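Local structure of annexin A8 (Homo sapiens, 1W3W) at residues A[37-42]-A[77-82]; A[43-48]-A[312-317]; A[178-183]-A[221-226]; A[215-220]-A[249-254]. The protein binds phospholipid membranes with the help of calcium and acts as an anticoagulant by indirectly inhibiting the thromboplastin-specific complex of blood coagulation. All blocks are in the same frame, centred on the assembly; numbering follows the deposited sequence.

Interaction 1 of 4, residues A[37-42]-A[77-82]; sequences IGTNEQ and SELSGK
The methyl group of T39 overlaps the tip of L79, with T39 CG2 4.0 Å from L79 CD2. Both residues belong to annexin repeat 1. Residues 37-40 are loop, and 41-42 begin helix 41-48. The loop holds the end of the Gly-X-Gly-Thr signature of annexin calcium loops, I37-G38-T39. G38 and E78 correspond in sequence to G270 and D310 of repeat 4, which bind the calcium ion in this structure together with M266 and G268. The layout here resembles that site, but the calcium is bound in repeat 4 and not at this contact.

T39 divides its two branches between its partners. Its methyl is anti to the backbone N (chi1 -65°) and meets the leucine. Its hydroxyl lies beside that N and faces the carboxylate of E78. T39 OG1 is 4.0 Å from E78 OE1, too far for a hydrogen bond. E41 adds a looser contact: its CG lies 4.5 Å from L79 CD2. L79 is buried, and it also packs on E84 and I87 of helix 81-91.

No hydrogen bond joins the two segments, and the contact buries 116 Å² in all. At the backbone angles of G38 a CB would press on the carbonyl O of I37. N40 caps helix 41-48 by accepting from the backbone N of A43. The carboxylate of E41 folds back, which brings E41 OE2 to 3.1 Å from T39 O, and no hydrogen bond joins these two oxygens.

Interaction 2 of 4, residues A[43-48]-A[312-317]; sequences AIIDVL and SGDYKN
Helix 41-48 faces the first turn of helix 313-323, and the two backbones come closest at I45 and N317, whose CA atoms are 7.9 Å apart. The gap is bridged by a single long side chain. I45 points at the other helix. Its CD1 methyl makes the closest contacts, and I45 CG2 lies 4.4 Å from N317 O.

The end of I45 meets mostly backbone and CB atoms. I45 CD1 is 3.8 Å from D314 O, the main-chain oxygen of the facing turn. The same methyl is 4.3 Å from N317 CB. It is also 4.5 Å from D314 CB. I45 reaches this far because its chain is stretched: CD1 lies anti to CA about the CB-CG1 bond (chi2 170°).

D314 and N317 stand one turn apart, and the methyl meets both. N317 offers its CB and its main-chain oxygen, while its amide leads away from I45. The contact is plain van der Waals packing, with no hydrogen bond across it and 115 Å² buried in total.

In sequence the partners are far apart, in annexin repeats 1 and 4. Their meeting is characteristic of the annexin fold, in which the first and fourth repeats pair as one module. F83 of helix 81-91 touches both I45 and D314, so it lines the same joint. On the other faces of helix 41-48, I44 meets M34 and L48 meets L30, both of helix 24-34. Across the joint, Y315 points away from helix 41-48. It packs on L276 and I277 of helix 273-283, and its hydroxyl is hydrogen-bonded to D273.

Interaction 3 of 4, residues A[178-183]-A[221-226]; sequences LALQDA and EKIANK
I223 puts its CD1 methyl against two residues of the facing helix at once. I223 CD1 is 3.9 Å from A183 CB, and L180 CD1 lies at the same 3.9 Å from it. L180 and A183 are three residues apart, so both appear on one face of helix 176-191. The nearest CA atoms, those of A183 and I223, are 7.7 Å apart; the small alanine permits this closeness.

The two halves differ in burial, not in distance. A183 is buried and points toward I223. L180 is on the solvent side and exposed, and only the end of its side chain bends across: CG is anti to the backbone N (chi1 -173°). The same L180 CD1 also packs on E219 of helix 210-224. All the contacts between the two segments are apolar, and 106 Å² is buried.

Away from this contact, D182 forms a salt bridge with R208 and a hydrogen bond with H212. The contact joins helix 176-191 to the end of helix 210-224. Both segments lie in the predicted annexin repeat 3, and their packing fits the right-handed superhelix of annexin repeats.

Interaction 4 of 4, residues A[215-220]-A[249-254]; sequences RVFEEY and KCTQNL
Where annexin repeat 3 gives way to repeat 4, helix 210-224 packs against the C-terminal end of helix 238-252. The contact lies near the predicted boundary of the two repeats. F217 is the bridging side chain. It is buried and points at the other helix.

The ring spans a wide gap, for the nearest CA atoms, of F217 and Q252, are 9.7 Å apart. F217 CE2 is 4.2 Å from T251 CG2, and the methyl comes at the ring obliquely. The end of Q252 also slants in near CD2, but the orientation of its amide is uncertain. No hydrogen bond crosses between the segments, and 93 Å² is buried.

With chi1 at -67°, T251 sends its methyl across to the phenylalanine and keeps its hydroxyl at home. There OG1 is hydrogen-bonded to V247 O, one turn back in the same helix. T251 also touches A210, L213 and L214, so its contact with helix 210-224 extends beyond F217. F217 in turn packs on I228 of helix 228-235.

Past Q252 the helix stops. K249 ties its last turn to the next helix through a salt bridge with E260. N253 serves both helices. Its backbone N is bonded to K249 O, with N253 N 3.0 Å from that oxygen, and its side-chain OD1 accepts from S256 N to cap helix 254-266.

How the interactions relate
The four contacts form two touching pairs on opposite sides of the chain's centre. Interactions 1 and 2 share helix 41-48, with centres 10 Å apart. Interactions 3 and 4 share helix 210-224, with centres 12 Å apart. Interaction 2 alone joins repeats distant in sequence, and the loop it closes contains 3 and 4. Each has one buried touching residue: L79, I45, A183 and F217. L180 and Q252 are at the surface. No hydrogen bond crosses any of them. Interaction 1 adds a hydroxyl near a carboxylate, in a loop resembling the repeat 4 calcium loop. Interaction 2 sets a methyl on backbone. Interaction 3 is wholly apolar, while 4 uses an aromatic ring.

Interaction 1 of 4, residues A[37-42]-A[77-82]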
loop_
_atom_site.group_PDB
_atom_site.type_symbol
_atom_site.label_atom_id
_atom_site.label_comp_id
_atom_site.label_asym_id
_atom_site.label_seq_id
_atom_site.Cartn_x
_atom_site.Cartn_y
_atom_site.Cartn_z
ATOM N N ILE A 37 26.918 -23.514 9.320
ATOM C CA ILE A 37 27.165 -22.519 10.341
ATOM C C ILE A 37 27.531 -21.219 9.647
ATOM O O ILE A 37 28.410 -21.193 8.778
ATOM C CB ILE A 37 28.304 -22.990 11.277
ATOM C CG1 ILE A 37 27.828 -24.186 12.111
ATOM C CG2 ILE A 37 28.752 -21.863 12.182
ATOM C CD1 ILE A 37 28.936 -25.105 12.557
ATOM N N GLY A 38 26.852 -20.153 10.038
ATOM C CA GLY A 38 26.986 -18.866 9.393
ATOM C C GLY A 38 25.959 -18.663 8.287
ATOM O O GLY A 38 25.472 -19.611 7.655
ATOM N N THR A 39 25.636 -17.396 8.072
ATOM C CA THR A 39 24.654 -16.971 7.087
ATOM C C THR A 39 25.294 -15.908 6.208
ATOM O O THR A 39 25.856 -14.944 6.731
ATOM C CB THR A 39 23.436 -16.370 7.810
ATOM O OG1 THR A 39 22.788 -17.385 8.587
ATOM C CG2 THR A 39 22.362 -15.921 6.809
ATOM N N ASN A 40 25.233 -16.103 4.893
ATOM C CA ASN A 40 25.711 -15.123 3.921
ATOM C C ASN A 40 24.549 -14.245 3.477
ATOM O O ASN A 40 23.870 -14.533 2.497
ATOM C CB ASN A 40 26.336 -15.834 2.717
ATOM C CG ASN A 40 27.059 -14.870 1.768
ATOM O OD1 ASN A 40 26.867 -13.654 1.824
ATOM N ND2 ASN A 40 27.903 -15.420 0.903
ATOM N N GLU A 41 24.318 -13.170 4.214
ATOM C CA GLU A 41 23.171 -12.303 3.977
ATOM C C GLU A 41 23.259 -11.582 2.643
ATOM O O GLU A 41 22.251 -11.314 2.019
ATOM C CB GLU A 41 23.032 -11.276 5.097
ATOM C CG GLU A 41 22.582 -11.874 6.420
ATOM C CD GLU A 41 23.733 -12.191 7.368
ATOM O OE1 GLU A 41 23.443 -12.603 8.512
ATOM O OE2 GLU A 41 24.914 -12.023 6.990
ATOM N N GLN A 42 24.471 -11.261 2.217
ATOM C CA GLN A 42 24.669 -10.548 0.974
ATOM C C GLN A 42 24.223 -11.380 -0.218
ATOM O O GLN A 42 23.631 -10.846 -1.146
ATOM C CB GLN A 42 26.143 -10.139 0.811
ATOM C CG GLN A 42 26.396 -9.239 -0.393
ATOM C CD GLN A 42 25.622 -7.936 -0.319
ATOM O OE1 GLN A 42 24.910 -7.569 -1.260
ATOM N NE2 GLN A 42 25.735 -7.252 0.796
ATOM N N SER A 77 13.225 -18.559 9.782
ATOM C CA SER A 77 14.051 -19.163 10.819
ATOM C C SER A 77 15.497 -18.669 10.821
ATOM O O SER A 77 16.096 -18.494 11.877
ATOM C CB SER A 77 14.058 -20.680 10.643
ATOM O OG SER A 77 12.723 -21.155 10.533
ATOM N N GLU A 78 16.064 -18.448 9.646
ATOM C CA GLU A 78 17.479 -18.152 9.542
ATOM C C GLU A 78 17.780 -16.686 9.772
ATOM O O GLU A 78 18.854 -16.352 10.231
ATOM C CB GLU A 78 18.012 -18.581 8.166
ATOM C CG GLU A 78 18.068 -20.088 7.991
ATOM C CD GLU A 78 18.962 -20.745 9.025
ATOM O OE1 GLU A 78 20.137 -20.330 9.130
ATOM O OE2 GLU A 78 18.474 -21.643 9.745
ATOM N N LEU A 79 16.839 -15.809 9.436
ATOM C CA LEU A 79 17.066 -14.375 9.500
ATOM C C LEU A 79 16.326 -13.770 10.686
ATOM O O LEU A 79 15.418 -14.375 11.239
ATOM C CB LEU A 79 16.585 -13.724 8.194
ATOM C CG LEU A 79 17.246 -14.254 6.912
ATOM C CD1 LEU A 79 16.714 -13.528 5.707
ATOM C CD2 LEU A 79 18.755 -14.118 6.980
ATOM N N SER A 80 16.710 -12.556 11.056
ATOM C CA SER A 80 16.050 -11.831 12.134
ATOM C C SER A 80 15.821 -10.361 11.807
ATOM O O SER A 80 16.388 -9.816 10.864
ATOM C CB SER A 80 16.879 -11.944 13.423
ATOM O OG SER A 80 18.164 -11.383 13.214
ATOM N N GLY A 81 14.950 -9.745 12.600
ATOM C CA GLY A 81 14.778 -8.308 12.619
ATOM C C GLY A 81 14.138 -7.747 11.367
ATOM O O GLY A 81 13.384 -8.437 10.676
ATOM N N LYS A 82 14.479 -6.493 11.076
ATOM C CA LYS A 82 13.910 -5.769 9.952
ATOM C C LYS A 82 14.300 -6.433 8.639
ATOM O O LYS A 82 13.499 -6.509 7.735
ATOM C CB LYS A 82 14.343 -4.301 9.984
ATOM C CG LYS A 82 13.748 -3.529 11.172
ATOM C CD LYS A 82 14.352 -2.128 11.287
ATOM C CE LYS A 82 14.634 -1.706 12.729
ATOM N NZ LYS A 82 13.879 -0.465 13.073
#

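Interaction 2 of 4, residues A[43-48]-A[312-317]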
loop_
_atom_site.group_PDB
_atom_site.type_symbol
_atom_site.label_atom_id
_atom_site.label_comp_id
_atom_site.label_asym_id
_atom_site.label_seq_id
_atom_site.Cartn_x
_atom_site.Cartn_y
_atom_site.Cartn_z
ATOM N N ALA A 43 24.500 -12.685 -0.194
ATOM C CA ALA A 43 24.078 -13.574 -1.264
ATOM C C ALA A 43 22.554 -13.668 -1.324
ATOM O O ALA A 43 21.995 -13.832 -2.396
ATOM C CB ALA A 43 24.677 -14.960 -1.083
ATOM N N ILE A 44 21.893 -13.565 -0.171
ATOM C CA ILE A 44 20.438 -13.552 -0.125
ATOM C C ILE A 44 19.905 -12.256 -0.772
ATOM O O ILE A 44 18.988 -12.317 -1.575
ATOM C CB ILE A 44 19.923 -13.745 1.330
ATOM C CG1 ILE A 44 20.240 -15.177 1.800
ATOM C CG2 ILE A 44 18.430 -13.495 1.421
ATOM C CD1 ILE A 44 20.169 -15.369 3.288
ATOM N N ILE A 45 20.513 -11.118 -0.442
ATOM C CA ILE A 45 20.185 -9.829 -1.069
ATOM C C ILE A 45 20.384 -9.897 -2.583
ATOM O O ILE A 45 19.513 -9.504 -3.340
ATOM C CB ILE A 45 21.042 -8.684 -0.462
ATOM C CG1 ILE A 45 20.682 -8.452 0.999
ATOM C CG2 ILE A 45 20.879 -7.358 -1.260
ATOM C CD1 ILE A 45 21.652 -7.514 1.705
ATOM N N ASP A 46 21.512 -10.443 -3.019
ATOM C CA ASP A 46 21.883 -10.444 -4.433
ATOM C C ASP A 46 20.952 -11.273 -5.285
ATOM O O ASP A 46 20.786 -10.975 -6.443
ATOM C CB ASP A 46 23.312 -10.952 -4.632
ATOM C CG ASP A 46 24.357 -9.946 -4.184
ATOM O OD1 ASP A 46 24.001 -8.809 -3.805
ATOM O OD2 ASP A 46 25.563 -10.222 -4.164
ATOM N N VAL A 47 20.340 -12.311 -4.721
ATOM C CA VAL A 47 19.369 -13.097 -5.470
ATOM C C VAL A 47 17.968 -12.470 -5.365
ATOM O O VAL A 47 17.339 -12.141 -6.380
ATOM C CB VAL A 47 19.342 -14.567 -4.981
ATOM C CG1 VAL A 47 18.186 -15.337 -5.609
ATOM C CG2 VAL A 47 20.666 -15.267 -5.290
ATOM N N LEU A 48 17.466 -12.297 -4.150
ATOM C CA LEU A 48 16.051 -11.981 -3.990
ATOM C C LEU A 48 15.661 -10.559 -4.384
ATOM O O LEU A 48 14.540 -10.367 -4.848
ATOM C CB LEU A 48 15.574 -12.313 -2.580
ATOM C CG LEU A 48 15.718 -13.801 -2.274
ATOM C CD1 LEU A 48 15.316 -14.073 -0.849
ATOM C CD2 LEU A 48 14.896 -14.647 -3.251
ATOM N N SER A 312 19.891 1.090 8.623
ATOM C CA SER A 312 21.260 0.583 8.636
ATOM C C SER A 312 21.345 -0.913 8.333
ATOM O O SER A 312 20.327 -1.619 8.256
ATOM C CB SER A 312 21.895 0.861 9.996
ATOM O OG SER A 312 21.080 0.328 11.011
ATOM N N GLY A 313 22.577 -1.372 8.127
ATOM C CA GLY A 313 22.880 -2.791 8.047
ATOM C C GLY A 313 22.411 -3.467 6.769
ATOM O O GLY A 313 22.291 -2.848 5.710
ATOM N N ASP A 314 22.144 -4.758 6.887
ATOM C CA ASP A 314 21.655 -5.554 5.766
ATOM C C ASP A 314 20.267 -5.090 5.290
ATOM O O ASP A 314 19.964 -5.158 4.114
ATOM C CB ASP A 314 21.629 -7.022 6.164
ATOM C CG ASP A 314 23.022 -7.580 6.401
ATOM O OD1 ASP A 314 23.928 -7.329 5.580
ATOM O OD2 ASP A 314 23.296 -8.266 7.387
ATOM N N TYR A 315 19.440 -4.633 6.220
ATOM C CA TYR A 315 18.134 -4.064 5.911
ATOM C C TYR A 315 18.274 -2.894 4.944
ATOM O O TYR A 315 17.668 -2.885 3.883
ATOM C CB TYR A 315 17.498 -3.618 7.218
ATOM C CG TYR A 315 16.195 -2.888 7.146
ATOM C CD1 TYR A 315 15.120 -3.382 6.410
ATOM C CD2 TYR A 315 16.013 -1.720 7.886
ATOM C CE1 TYR A 315 13.912 -2.700 6.376
ATOM C CE2 TYR A 315 14.815 -1.051 7.871
ATOM C CZ TYR A 315 13.763 -1.537 7.113
ATOM O OH TYR A 315 12.581 -0.845 7.143
ATOM N N LYS A 316 19.110 -1.929 5.303
ATOM C CA LYS A 316 19.407 -0.795 4.433
ATOM C C LYS A 316 19.889 -1.216 3.059
ATOM O O LYS A 316 19.430 -0.694 2.053
ATOM C CB LYS A 316 20.472 0.095 5.066
ATOM C CG LYS A 316 20.794 1.341 4.274
ATOM C CD LYS A 316 22.276 1.517 4.099
ATOM C CE LYS A 316 22.961 1.777 5.424
ATOM N NZ LYS A 316 24.329 2.329 5.225
ATOM N N ASN A 317 20.822 -2.154 3.012
ATOM C CA ASN A 317 21.416 -2.530 1.746
ATOM C C ASN A 317 20.432 -3.255 0.849
ATOM O O ASN A 317 20.459 -3.081 -0.364
ATOM C CB ASN A 317 22.681 -3.345 1.964
ATOM C CG ASN A 317 23.824 -2.495 2.500
ATOM O OD1 ASN A 317 23.941 -1.302 2.176
ATOM N ND2 ASN A 317 24.661 -3.096 3.338
#

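Interaction 3 of 4, residues A[178-183]-A[221-226]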
loop_
_atom_site.group_PDB
_atom_site.type_symbol
_atom_site.label_atom_id
_atom_site.label_comp_id
_atom_site.label_asym_id
_atom_site.label_seq_id
_atom_site.Cartn_x
_atom_site.Cartn_y
_atom_site.Cartn_z
ATOM N N LEU A 178 -24.654 15.719 -12.567
ATOM C CA LEU A 178 -24.463 14.951 -11.353
ATOM C C LEU A 178 -23.212 15.431 -10.615
ATOM O O LEU A 178 -23.200 15.479 -9.393
ATOM C CB LEU A 178 -24.389 13.456 -11.671
ATOM C CG LEU A 178 -24.206 12.507 -10.485
ATOM C CD1 LEU A 178 -25.458 12.449 -9.642
ATOM C CD2 LEU A 178 -23.850 11.111 -10.989
ATOM N N ALA A 179 -22.184 15.821 -11.361
ATOM C CA ALA A 179 -20.959 16.346 -10.764
ATOM C C ALA A 179 -21.258 17.620 -9.990
ATOM O O ALA A 179 -20.771 17.801 -8.877
ATOM C CB ALA A 179 -19.904 16.617 -11.850
ATOM N N LEU A 180 -22.075 18.492 -10.570
ATOM C CA LEU A 180 -22.486 19.725 -9.910
ATOM C C LEU A 180 -23.333 19.458 -8.673
ATOM O O LEU A 180 -23.134 20.095 -7.635
ATOM C CB LEU A 180 -23.239 20.652 -10.880
ATOM C CG LEU A 180 -23.570 22.045 -10.333
ATOM C CD1 LEU A 180 -22.294 22.825 -10.003
ATOM C CD2 LEU A 180 -24.439 22.842 -11.292
ATOM N N GLN A 181 -24.266 18.511 -8.780
ATOM C CA GLN A 181 -25.079 18.116 -7.638
ATOM C C GLN A 181 -24.229 17.511 -6.510
ATOM O O GLN A 181 -24.452 17.805 -5.344
ATOM C CB GLN A 181 -26.181 17.133 -8.039
ATOM C CG GLN A 181 -27.242 16.954 -6.942
ATOM C CD GLN A 181 -27.876 18.299 -6.490
ATOM O OE1 GLN A 181 -28.413 19.041 -7.318
ATOM N NE2 GLN A 181 -27.804 18.602 -5.181
ATOM N N ASP A 182 -23.277 16.663 -6.861
ATOM C CA ASP A 182 -22.357 16.111 -5.878
ATOM C C ASP A 182 -21.577 17.222 -5.173
ATOM O O ASP A 182 -21.448 17.186 -3.960
ATOM C CB ASP A 182 -21.391 15.122 -6.526
ATOM C CG ASP A 182 -22.022 13.778 -6.783
ATOM O OD1 ASP A 182 -21.363 12.961 -7.467
ATOM O OD2 ASP A 182 -23.159 13.453 -6.351
ATOM N N ALA A 183 -21.088 18.207 -5.915
ATOM C CA ALA A 183 -20.335 19.308 -5.323
ATOM C C ALA A 183 -21.231 20.180 -4.430
ATOM O O ALA A 183 -20.828 20.607 -3.349
ATOM C CB ALA A 183 -19.702 20.135 -6.390
ATOM N N GLU A 221 -14.676 23.677 -5.536
ATOM C CA GLU A 221 -13.873 24.879 -5.349
ATOM C C GLU A 221 -14.556 26.157 -5.806
ATOM O O GLU A 221 -14.455 27.168 -5.125
ATOM C CB GLU A 221 -12.533 24.756 -6.064
ATOM C CG GLU A 221 -11.610 23.785 -5.382
ATOM C CD GLU A 221 -10.180 23.851 -5.903
ATOM O OE1 GLU A 221 -9.390 22.990 -5.484
ATOM O OE2 GLU A 221 -9.858 24.752 -6.714
ATOM N N LYS A 222 -15.235 26.113 -6.952
ATOM C CA LYS A 222 -15.993 27.261 -7.463
ATOM C C LYS A 222 -17.155 27.660 -6.565
ATOM O O LYS A 222 -17.448 28.844 -6.391
ATOM C CB LYS A 222 -16.560 26.957 -8.851
ATOM C CG LYS A 222 -15.513 26.723 -9.927
ATOM N N ILE A 223 -17.826 26.661 -6.006
ATOM C CA ILE A 223 -18.993 26.865 -5.165
ATOM C C ILE A 223 -18.612 27.303 -3.761
ATOM O O ILE A 223 -19.272 28.145 -3.178
ATOM C CB ILE A 223 -19.809 25.551 -5.064
ATOM C CG1 ILE A 223 -20.447 25.214 -6.402
ATOM C CG2 ILE A 223 -20.894 25.660 -3.985
ATOM C CD1 ILE A 223 -21.015 23.798 -6.441
ATOM N N ALA A 224 -17.570 26.683 -3.207
ATOM C CA ALA A 224 -17.257 26.818 -1.793
ATOM C C ALA A 224 -16.138 27.823 -1.523
ATOM O O ALA A 224 -16.001 28.281 -0.401
ATOM C CB ALA A 224 -16.881 25.467 -1.204
ATOM N N ASN A 225 -15.352 28.155 -2.544
ATOM C CA ASN A 225 -14.134 28.963 -2.376
ATOM C C ASN A 225 -13.225 28.400 -1.301
ATOM O O ASN A 225 -12.690 29.117 -0.450
ATOM C CB ASN A 225 -14.490 30.424 -2.099
ATOM C CG ASN A 225 -15.256 31.034 -3.245
ATOM O OD1 ASN A 225 -14.768 31.074 -4.373
ATOM N ND2 ASN A 225 -16.474 31.463 -2.976
ATOM N N LYS A 226 -13.081 27.086 -1.360
ATOM C CA LYS A 226 -12.271 26.317 -0.445
ATOM C C LYS A 226 -11.920 25.003 -1.162
ATOM O O LYS A 226 -12.769 24.416 -1.839
ATOM C CB LYS A 226 -13.079 26.052 0.827
ATOM C CG LYS A 226 -12.256 25.731 2.047
ATOM C CD LYS A 226 -13.114 25.749 3.321
ATOM C CE LYS A 226 -12.273 26.100 4.552
ATOM N NZ LYS A 226 -12.677 25.317 5.756
#

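Interaction 4 of 4, residues A[215-220]-A[249-254]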
loop_
_atom_site.group_PDB
_atom_site.type_symbol
_atom_site.label_atom_id
_atom_site.label_comp_id
_atom_site.label_asym_id
_atom_site.label_seq_id
_atom_site.Cartn_x
_atom_site.Cartn_y
_atom_site.Cartn_z
ATOM N N ARG A 215 -13.752 16.100 -11.369
ATOM C CA ARG A 215 -14.656 17.173 -11.762
ATOM C C ARG A 215 -15.439 17.707 -10.551
ATOM O O ARG A 215 -15.689 18.896 -10.467
ATOM C CB ARG A 215 -15.597 16.699 -12.868
ATOM C CG ARG A 215 -16.559 17.760 -13.371
ATOM C CD ARG A 215 -15.902 18.834 -14.213
ATOM N NE ARG A 215 -16.864 19.390 -15.162
ATOM C CZ ARG A 215 -17.161 18.869 -16.358
ATOM N NH1 ARG A 215 -16.564 17.759 -16.802
ATOM N NH2 ARG A 215 -18.062 19.474 -17.122
ATOM N N VAL A 216 -15.841 16.829 -9.637
ATOM C CA VAL A 216 -16.528 17.253 -8.435
ATOM C C VAL A 216 -15.621 18.198 -7.633
ATOM O O VAL A 216 -16.094 19.210 -7.141
ATOM C CB VAL A 216 -16.988 16.062 -7.560
ATOM C CG1 VAL A 216 -17.472 16.529 -6.201
ATOM C CG2 VAL A 216 -18.089 15.271 -8.251
ATOM N N PHE A 217 -14.329 17.882 -7.527
ATOM C CA PHE A 217 -13.413 18.708 -6.744
ATOM C C PHE A 217 -13.262 20.084 -7.361
ATOM O O PHE A 217 -13.210 21.075 -6.648
ATOM C CB PHE A 217 -12.031 18.071 -6.602
ATOM C CG PHE A 217 -12.020 16.750 -5.901
ATOM C CD1 PHE A 217 -13.075 16.334 -5.095
ATOM C CD2 PHE A 217 -10.923 15.927 -6.025
ATOM C CE1 PHE A 217 -13.034 15.119 -4.451
ATOM C CE2 PHE A 217 -10.890 14.711 -5.387
ATOM C CZ PHE A 217 -11.950 14.301 -4.620
ATOM N N GLU A 218 -13.185 20.143 -8.686
ATOM C CA GLU A 218 -13.150 21.413 -9.407
ATOM C C GLU A 218 -14.389 22.257 -9.125
ATOM O O GLU A 218 -14.272 23.438 -8.798
ATOM C CB GLU A 218 -13.087 21.176 -10.916
ATOM C CG GLU A 218 -11.755 20.746 -11.477
ATOM C CD GLU A 218 -11.824 20.615 -12.995
ATOM O OE1 GLU A 218 -11.891 21.664 -13.681
ATOM O OE2 GLU A 218 -11.863 19.470 -13.498
ATOM N N GLU A 219 -15.572 21.656 -9.281
ATOM C CA GLU A 219 -16.842 22.356 -9.054
ATOM C C GLU A 219 -16.994 22.796 -7.602
ATOM O O GLU A 219 -17.500 23.892 -7.322
ATOM C CB GLU A 219 -18.047 21.479 -9.442
ATOM C CG GLU A 219 -18.159 21.171 -10.926
ATOM C CD GLU A 219 -18.239 22.431 -11.773
ATOM O OE1 GLU A 219 -17.464 22.537 -12.736
ATOM O OE2 GLU A 219 -19.059 23.323 -11.463
ATOM N N TYR A 220 -16.562 21.938 -6.683
ATOM C CA TYR A 220 -16.633 22.236 -5.269
ATOM C C TYR A 220 -15.850 23.520 -4.938
ATOM O O TYR A 220 -16.313 24.345 -4.167
ATOM C CB TYR A 220 -16.110 21.070 -4.438
ATOM C CG TYR A 220 -16.132 21.378 -2.975
ATOM C CD1 TYR A 220 -17.300 21.253 -2.240
ATOM C CD2 TYR A 220 -14.993 21.845 -2.325
ATOM C CE1 TYR A 220 -17.328 21.559 -0.897
ATOM C CE2 TYR A 220 -15.011 22.148 -0.981
ATOM C CZ TYR A 220 -16.171 22.014 -0.272
ATOM O OH TYR A 220 -16.189 22.308 1.070
ATOM N N LYS A 249 -6.179 12.173 -2.224
ATOM C CA LYS A 249 -4.806 12.134 -2.754
ATOM C C LYS A 249 -4.629 11.047 -3.808
ATOM O O LYS A 249 -3.984 11.283 -4.838
ATOM C CB LYS A 249 -3.801 11.932 -1.619
ATOM C CG LYS A 249 -3.644 13.151 -0.736
ATOM C CD LYS A 249 -2.870 12.822 0.515
ATOM C CE LYS A 249 -2.400 14.102 1.201
ATOM N NZ LYS A 249 -1.887 13.785 2.557
ATOM N N CYS A 250 -5.206 9.866 -3.564
ATOM C CA CYS A 250 -5.107 8.748 -4.507
ATOM C C CYS A 250 -5.843 9.032 -5.819
ATOM O O CYS A 250 -5.460 8.554 -6.880
ATOM C CB CYS A 250 -5.630 7.465 -3.871
ATOM S SG CYS A 250 -4.491 6.790 -2.635
ATOM N N THR A 251 -6.893 9.833 -5.737
ATOM C CA THR A 251 -7.663 10.224 -6.911
ATOM C C THR A 251 -6.884 11.194 -7.779
ATOM O O THR A 251 -6.895 11.080 -8.995
ATOM C CB THR A 251 -8.982 10.879 -6.445
ATOM O OG1 THR A 251 -9.793 9.896 -5.799
ATOM C CG2 THR A 251 -9.818 11.364 -7.623
ATOM N N GLN A 252 -6.222 12.152 -7.145
ATOM C CA GLN A 252 -5.469 13.196 -7.835
ATOM C C GLN A 252 -4.181 12.669 -8.482
ATOM O O GLN A 252 -3.915 12.917 -9.650
ATOM C CB GLN A 252 -5.123 14.311 -6.848
ATOM C CG GLN A 252 -6.355 15.046 -6.383
ATOM C CD GLN A 252 -6.087 16.025 -5.263
ATOM O OE1 GLN A 252 -6.817 17.007 -5.122
ATOM N NE2 GLN A 252 -5.061 15.764 -4.462
ATOM N N ASN A 253 -3.389 11.931 -7.716
ATOM C CA ASN A 253 -2.175 11.318 -8.238
ATOM C C ASN A 253 -1.702 10.239 -7.289
ATOM O O ASN A 253 -1.175 10.517 -6.226
ATOM C CB ASN A 253 -1.065 12.362 -8.458
ATOM C CG ASN A 253 0.073 11.836 -9.337
ATOM O OD1 ASN A 253 0.628 10.766 -9.089
ATOM N ND2 ASN A 253 0.424 12.599 -10.373
ATOM N N LEU A 254 -1.893 8.997 -7.702
ATOM C CA LEU A 254 -1.520 7.839 -6.909
ATOM C C LEU A 254 -0.016 7.754 -6.610
ATOM O O LEU A 254 0.387 7.400 -5.512
ATOM C CB LEU A 254 -1.964 6.604 -7.671
ATOM C CG LEU A 254 -1.974 5.278 -6.951
ATOM C CD1 LEU A 254 -2.792 5.363 -5.666
ATOM C CD2 LEU A 254 -2.532 4.242 -7.923
#